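Local structure of phosphoprotein (Spring viremia of carp virus, 7C5Z) at residues K44-I47 / S48-R52. The protein probably acts in viral RNA replication as a polymerase cofactor and nucleoprotein chaperone, this piece being its dimer-forming central domain. Residues are numbered along the deposited sequence; the frame is centred on the assembly and turned at random.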
ATOM      1  N   LYS A  44       5.669   0.295  10.250  1.00 19.97           N
ATOM      2  CA  LYS A  44       4.374  -0.368  10.150  1.00 21.05           C
ATOM      3  C   LYS A  44       3.242   0.652  10.159  1.00 20.13           C
ATOM      4  O   LYS A  44       2.299   0.546   9.358  1.00 18.21           O
ATOM      5  CB  LYS A  44       4.207  -1.390  11.273  1.00 22.34           C
ATOM      6  CG  LYS A  44       3.034  -2.334  11.041  1.00 24.04           C
ATOM      7  CD  LYS A  44       3.153  -3.598  11.872  1.00 25.55           C
ATOM      8  CE  LYS A  44       2.950  -3.310  13.348  1.00 31.91           C
ATOM      9  NZ  LYS A  44       1.515  -3.123  13.707  1.00 34.23           N
ATOM     10  N   ASN A  45       3.327   1.655  11.036  1.00 22.13           N
ATOM     11  CA  ASN A  45       2.297   2.689  11.082  1.00 20.53           C
ATOM     12  C   ASN A  45       2.268   3.516   9.795  1.00 20.62           C
ATOM     13  O   ASN A  45       1.186   3.886   9.315  1.00 19.27           O
ATOM     14  CB  ASN A  45       2.510   3.592  12.299  1.00 20.79           C
ATOM     15  CG  ASN A  45       2.198   2.893  13.612  1.00 29.26           C
ATOM     16  OD1 ASN A  45       1.455   1.907  13.652  1.00 30.88           O
ATOM     17  ND2 ASN A  45       2.770   3.404  14.702  1.00 29.13           N
ATOM     18  N   LEU A  46       3.436   3.815   9.221  1.00 19.14           N
ATOM     19  CA  LEU A  46       3.478   4.537   7.954  1.00 17.95           C
ATOM     20  C   LEU A  46       2.825   3.719   6.852  1.00 20.72           C
ATOM     21  O   LEU A  46       1.997   4.233   6.088  1.00 19.19           O
ATOM     22  CB  LEU A  46       4.922   4.877   7.580  1.00 18.72           C
ATOM     23  CG  LEU A  46       5.116   5.486   6.193  1.00 17.57           C
ATOM     24  CD1 LEU A  46       4.384   6.815   6.054  1.00 25.29           C
ATOM     25  CD2 LEU A  46       6.612   5.679   5.913  1.00 23.80           C
ATOM     26  N   ILE A  47       3.155   2.433   6.781  1.00 17.75           N
ATOM     27  CA  ILE A  47       2.567   1.571   5.760  1.00 20.99           C
ATOM     28  C   ILE A  47       1.055   1.502   5.920  1.00 20.58           C
ATOM     29  O   ILE A  47       0.310   1.570   4.934  1.00 18.33           O
ATOM     30  CB  ILE A  47       3.222   0.180   5.812  1.00 19.08           C
ATOM     31  CG1 ILE A  47       4.659   0.270   5.296  1.00 22.13           C
ATOM     32  CG2 ILE A  47       2.414  -0.848   5.004  1.00 21.06           C
ATOM     33  CD1 ILE A  47       5.480  -0.990   5.570  1.00 25.27           C
ATOM     34  N   SER A  48       0.575   1.386   7.161  1.00 18.24           N
ATOM     35  CA  SER A  48      -0.856   1.348   7.401  1.00 18.26           C
ATOM     36  C   SER A  48      -1.524   2.627   6.910  1.00 18.77           C
ATOM     37  O   SER A  48      -2.576   2.569   6.258  1.00 18.28           O
ATOM     38  CB  SER A  48      -1.120   1.117   8.892  1.00 21.46           C
ATOM     39  OG  SER A  48      -2.514   1.075   9.173  1.00 24.23           O
ATOM     40  N   LYS A  49      -0.889   3.783   7.150  1.00 18.48           N
ATOM     41  CA  LYS A  49      -1.480   5.058   6.751  1.00 17.73           C
ATOM     42  C   LYS A  49      -1.451   5.235   5.238  1.00 18.62           C
ATOM     43  O   LYS A  49      -2.400   5.774   4.652  1.00 19.60           O
ATOM     44  CB  LYS A  49      -0.753   6.209   7.444  1.00 20.06           C
ATOM     45  CG  LYS A  49      -1.113   6.335   8.912  1.00 27.32           C
ATOM     46  CD  LYS A  49      -0.809   7.726   9.423  1.00 36.06           C
ATOM     47  CE  LYS A  49      -1.206   7.872  10.883  1.00 43.18           C
ATOM     48  NZ  LYS A  49      -2.581   7.345  11.123  1.00 53.58           N
HETATM   49  N   MSE A  50      -0.399   4.755   4.589  1.00 20.42           N
HETATM   50  CA  MSE A  50      -0.324   4.804   3.133  1.00 20.64           C
HETATM   51  C   MSE A  50      -1.380   3.878   2.520  1.00 21.30           C
HETATM   52  O   MSE A  50      -2.060   4.256   1.567  1.00 18.76           O
HETATM   53  CB  MSE A  50       1.071   4.434   2.658  1.00 23.08           C
HETATM   54  CG  MSE A  50       2.109   5.462   3.078  1.00 27.46           C
HETATM   55 SE   MSE A  50       3.845   5.125   2.249  1.00 62.10          SE
HETATM   56  CE  MSE A  50       3.211   4.715   0.439  1.00 48.92           C
HETATM   57  N   MSE A  51      -1.521   2.674   3.072  1.00 19.61           N
HETATM   58  CA  MSE A  51      -2.556   1.762   2.580  1.00 20.34           C
HETATM   59  C   MSE A  51      -3.936   2.377   2.758  1.00 20.82           C
HETATM   60  O   MSE A  51      -4.762   2.332   1.839  1.00 20.27           O
HETATM   61  CB  MSE A  51      -2.464   0.409   3.285  1.00 21.69           C
HETATM   62  CG  MSE A  51      -1.211  -0.335   2.919  1.00 19.35           C
HETATM   63 SE   MSE A  51      -1.020  -2.022   3.896  1.00 48.29          SE
HETATM   64  CE  MSE A  51      -2.714  -2.766   3.432  1.00 27.92           C
ATOM     65  N   ARG A  52      -4.201   2.956   3.931  1.00 17.81           N
ATOM     66  CA  ARG A  52      -5.518   3.536   4.169  1.00 18.27           C
ATOM     67  C   ARG A  52      -5.811   4.664   3.185  1.00 21.80           C
ATOM     68  O   ARG A  52      -6.930   4.760   2.651  1.00 19.99           O
ATOM     69  CB  ARG A  52      -5.619   4.015   5.619  1.00 23.70           C
ATOM     70  CG  ARG A  52      -7.019   4.418   6.021  1.00 28.24           C
ATOM     71  CD  ARG A  52      -7.055   4.938   7.447  1.00 27.23           C
ATOM     72  NE  ARG A  52      -6.591   3.974   8.444  1.00 31.20           N
ATOM     73  CZ  ARG A  52      -7.333   2.983   8.938  1.00 29.49           C
ATOM     74  NH1 ARG A  52      -8.577   2.793   8.512  1.00 31.73           N
ATOM     75  NH2 ARG A  52      -6.826   2.171   9.861  1.00 31.78           N
TER
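Four successive i to i+4 backbone hydrogen bonds tie residues 44-47 to residues 48-51, from Ser48 N to Lys44 O through to Met51 N to Ile47 O, the last spanning 2.8 Å with an N-H...O angle of 167°; the unbroken i to i+4 pattern identifies about two turns of alpha-helix.

Two side-chain contacts have the same i to i+4 spacing. Leu46 touches Met50 through one methyl branch: CD1 of Leu46 lies 4.0 Å from Met50 CG and also borders the selenium of Met50, and the two side chains meet at a slant. Ile47 uses its short branch, with CG2 3.8 Å from the SE atom of Met51; chi1 of -71° turns that methyl opposite the backbone N and leaves CG1 to extend away from Met51. Both selenomethionines begin alike, CG opposite their own carbonyl carbon, which brings Met51 CG within 3.2 Å of Ile47 O. In the same way Met50 CG comes to 3.3 Å from Leu46 O. On another face, Ser48 CB sits 3.5 Å from Lys44 O, while its OG is hydrogen-bonded to Asp70 OD2.

Helix 41-62 is thus shared between two surfaces. Ser48 and Met51 rest on Leu68 of strand 67-70 and Leu76 of strand 76-81, while Lys44 NZ is hydrogen-bonded to Gly73 O in the connection between those strands. In the dimer, Ile47 packs on Ile47 of the second subunit and Met51 on Met51 of that subunit, and Leu46 meets its Val18, placing these turns between the antiparallel sheet and the partner chain.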